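Local coordinates for protein serpin-12 (Manduca sexta, PDB 6CJ7) that probably inhibits serine proteases as a member of the serpin family, controlling the prophenoloxidase activation system in larval hemolymph, at residues 218-223 against 235-240. Residues are numbered along the deposited sequence; the frame is centred on the assembly and turned at random.
Sequences AMAKVV and IVVLPL
One face of the antiparallel beta hairpin formed by strands 220-226 and 232-239, within serpin sheet B, carries Ala220, Val222, Val237 and Pro239; the other carries Lys221, Val223, Val236 and Leu238. At its two edges the sheet continues through backbone bonds, Val222 with Gly213, and Ile235 and Val237 with Ile362 and Leu360. The short segment axes run at 162°. Lys221 N bonds Leu238 O, and Leu238 N bonds Lys221 O at 2.9 Å; Val223 and Val236 form the next hydrogen-bonded pair.

On the first face, Val237 has CG1 anti to its backbone N (chi1 -168°), which sets this methyl 3.7 Å from Ala220 CB and 4.1 Å from Val222 CG2. Ile235 CG2 lies beside Val222 CG1 at 4.2 Å, the two side chains pointing the same way. Leu248 of helix 245-251 covers the Ala220 end, and Phe260 packs on Val222 and Ile235. On the second face, Val223 CG1 lies alongside Val236 at 4.0 Å from its CB, and Phe353 covers Val236 and Leu238. Lys221 stays extended beyond CG to give its ammonium nitrogen to the Tyr352 carbonyl; near its root, CG meets Leu240 CD2 at 3.8 Å, the two side chains crossing at about a right angle.

Met219 and Ala220 both face His215 of the preceding strand, a G1 beta bulge. The Met219 carbonyl O accepts Leu240 N at 3.0 Å, and Leu240 CG lies 3.2 Å from Met219 O.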
# COMPACT_ATOMS: atom_id res chain seq x y z
N ALA A 218 -21.37 8.30 2.09
CA ALA A 218 -20.07 8.76 2.57
C ALA A 218 -19.99 10.27 2.72
O ALA A 218 -18.98 10.76 3.26
CB ALA A 218 -18.96 8.29 1.62
N MET A 219 -21.00 11.01 2.28
CA MET A 219 -21.00 12.48 2.30
C MET A 219 -19.73 13.04 1.65
O MET A 219 -18.97 13.80 2.26
CB MET A 219 -21.15 13.02 3.73
CG MET A 219 -22.37 12.50 4.48
SD MET A 219 -22.83 13.61 5.84
CE MET A 219 -21.85 12.94 7.20
N ALA A 220 -19.52 12.65 0.40
CA ALA A 220 -18.24 12.94 -0.25
C ALA A 220 -18.41 12.96 -1.76
O ALA A 220 -19.26 12.27 -2.31
CB ALA A 220 -17.17 11.93 0.15
N LYS A 221 -17.57 13.76 -2.41
CA LYS A 221 -17.45 13.74 -3.86
C LYS A 221 -16.38 12.74 -4.26
O LYS A 221 -15.40 12.53 -3.54
CB LYS A 221 -17.09 15.12 -4.40
CG LYS A 221 -18.15 16.18 -4.26
CD LYS A 221 -17.57 17.51 -4.69
CE LYS A 221 -18.59 18.63 -4.58
NZ LYS A 221 -18.08 19.89 -5.19
N VAL A 222 -16.56 12.14 -5.44
CA VAL A 222 -15.66 11.11 -5.96
C VAL A 222 -15.31 11.45 -7.40
O VAL A 222 -16.21 11.76 -8.19
CB VAL A 222 -16.32 9.71 -5.90
CG1 VAL A 222 -15.40 8.65 -6.51
CG2 VAL A 222 -16.68 9.35 -4.46
N VAL A 223 -14.03 11.35 -7.76
CA VAL A 223 -13.62 11.36 -9.16
C VAL A 223 -12.64 10.20 -9.39
O VAL A 223 -11.84 9.88 -8.51
CB VAL A 223 -13.02 12.72 -9.59
CG1 VAL A 223 -11.65 12.97 -8.98
CG2 VAL A 223 -12.96 12.82 -11.12
N ILE A 235 -8.45 7.05 -7.45
CA ILE A 235 -9.79 7.35 -6.98
C ILE A 235 -9.63 8.36 -5.86
O ILE A 235 -8.97 8.09 -4.85
CB ILE A 235 -10.52 6.09 -6.53
CG1 ILE A 235 -10.61 5.10 -7.70
CG2 ILE A 235 -11.92 6.43 -6.00
CD1 ILE A 235 -11.10 3.72 -7.30
N VAL A 236 -10.17 9.56 -6.06
CA VAL A 236 -10.00 10.66 -5.11
C VAL A 236 -11.35 10.94 -4.49
O VAL A 236 -12.35 11.11 -5.20
CB VAL A 236 -9.42 11.91 -5.79
CG1 VAL A 236 -9.19 13.02 -4.76
CG2 VAL A 236 -8.13 11.56 -6.52
N VAL A 237 -11.39 10.99 -3.16
CA VAL A 237 -12.63 11.09 -2.41
C VAL A 237 -12.50 12.28 -1.48
O VAL A 237 -11.57 12.34 -0.67
CB VAL A 237 -12.94 9.80 -1.64
CG1 VAL A 237 -14.35 9.83 -1.12
CG2 VAL A 237 -12.72 8.57 -2.53
N LEU A 238 -13.42 13.23 -1.61
CA LEU A 238 -13.31 14.53 -0.97
C LEU A 238 -14.51 14.74 -0.05
O LEU A 238 -15.65 14.77 -0.55
CB LEU A 238 -13.23 15.62 -2.03
CG LEU A 238 -13.06 17.08 -1.64
CD1 LEU A 238 -11.74 17.31 -0.96
CD2 LEU A 238 -13.18 17.95 -2.89
N PRO A 239 -14.33 14.89 1.26
CA PRO A 239 -15.48 15.09 2.14
C PRO A 239 -16.19 16.38 1.81
O PRO A 239 -15.59 17.38 1.43
CB PRO A 239 -14.85 15.14 3.54
CG PRO A 239 -13.48 14.66 3.40
CD PRO A 239 -13.04 14.93 1.98
N LEU A 240 -17.51 16.35 1.95
CA LEU A 240 -18.28 17.57 1.85
C LEU A 240 -18.06 18.42 3.11
O LEU A 240 -17.52 17.95 4.12
CB LEU A 240 -19.77 17.27 1.65
CG LEU A 240 -20.06 16.30 0.50
CD1 LEU A 240 -21.53 15.93 0.47
CD2 LEU A 240 -19.61 16.89 -0.83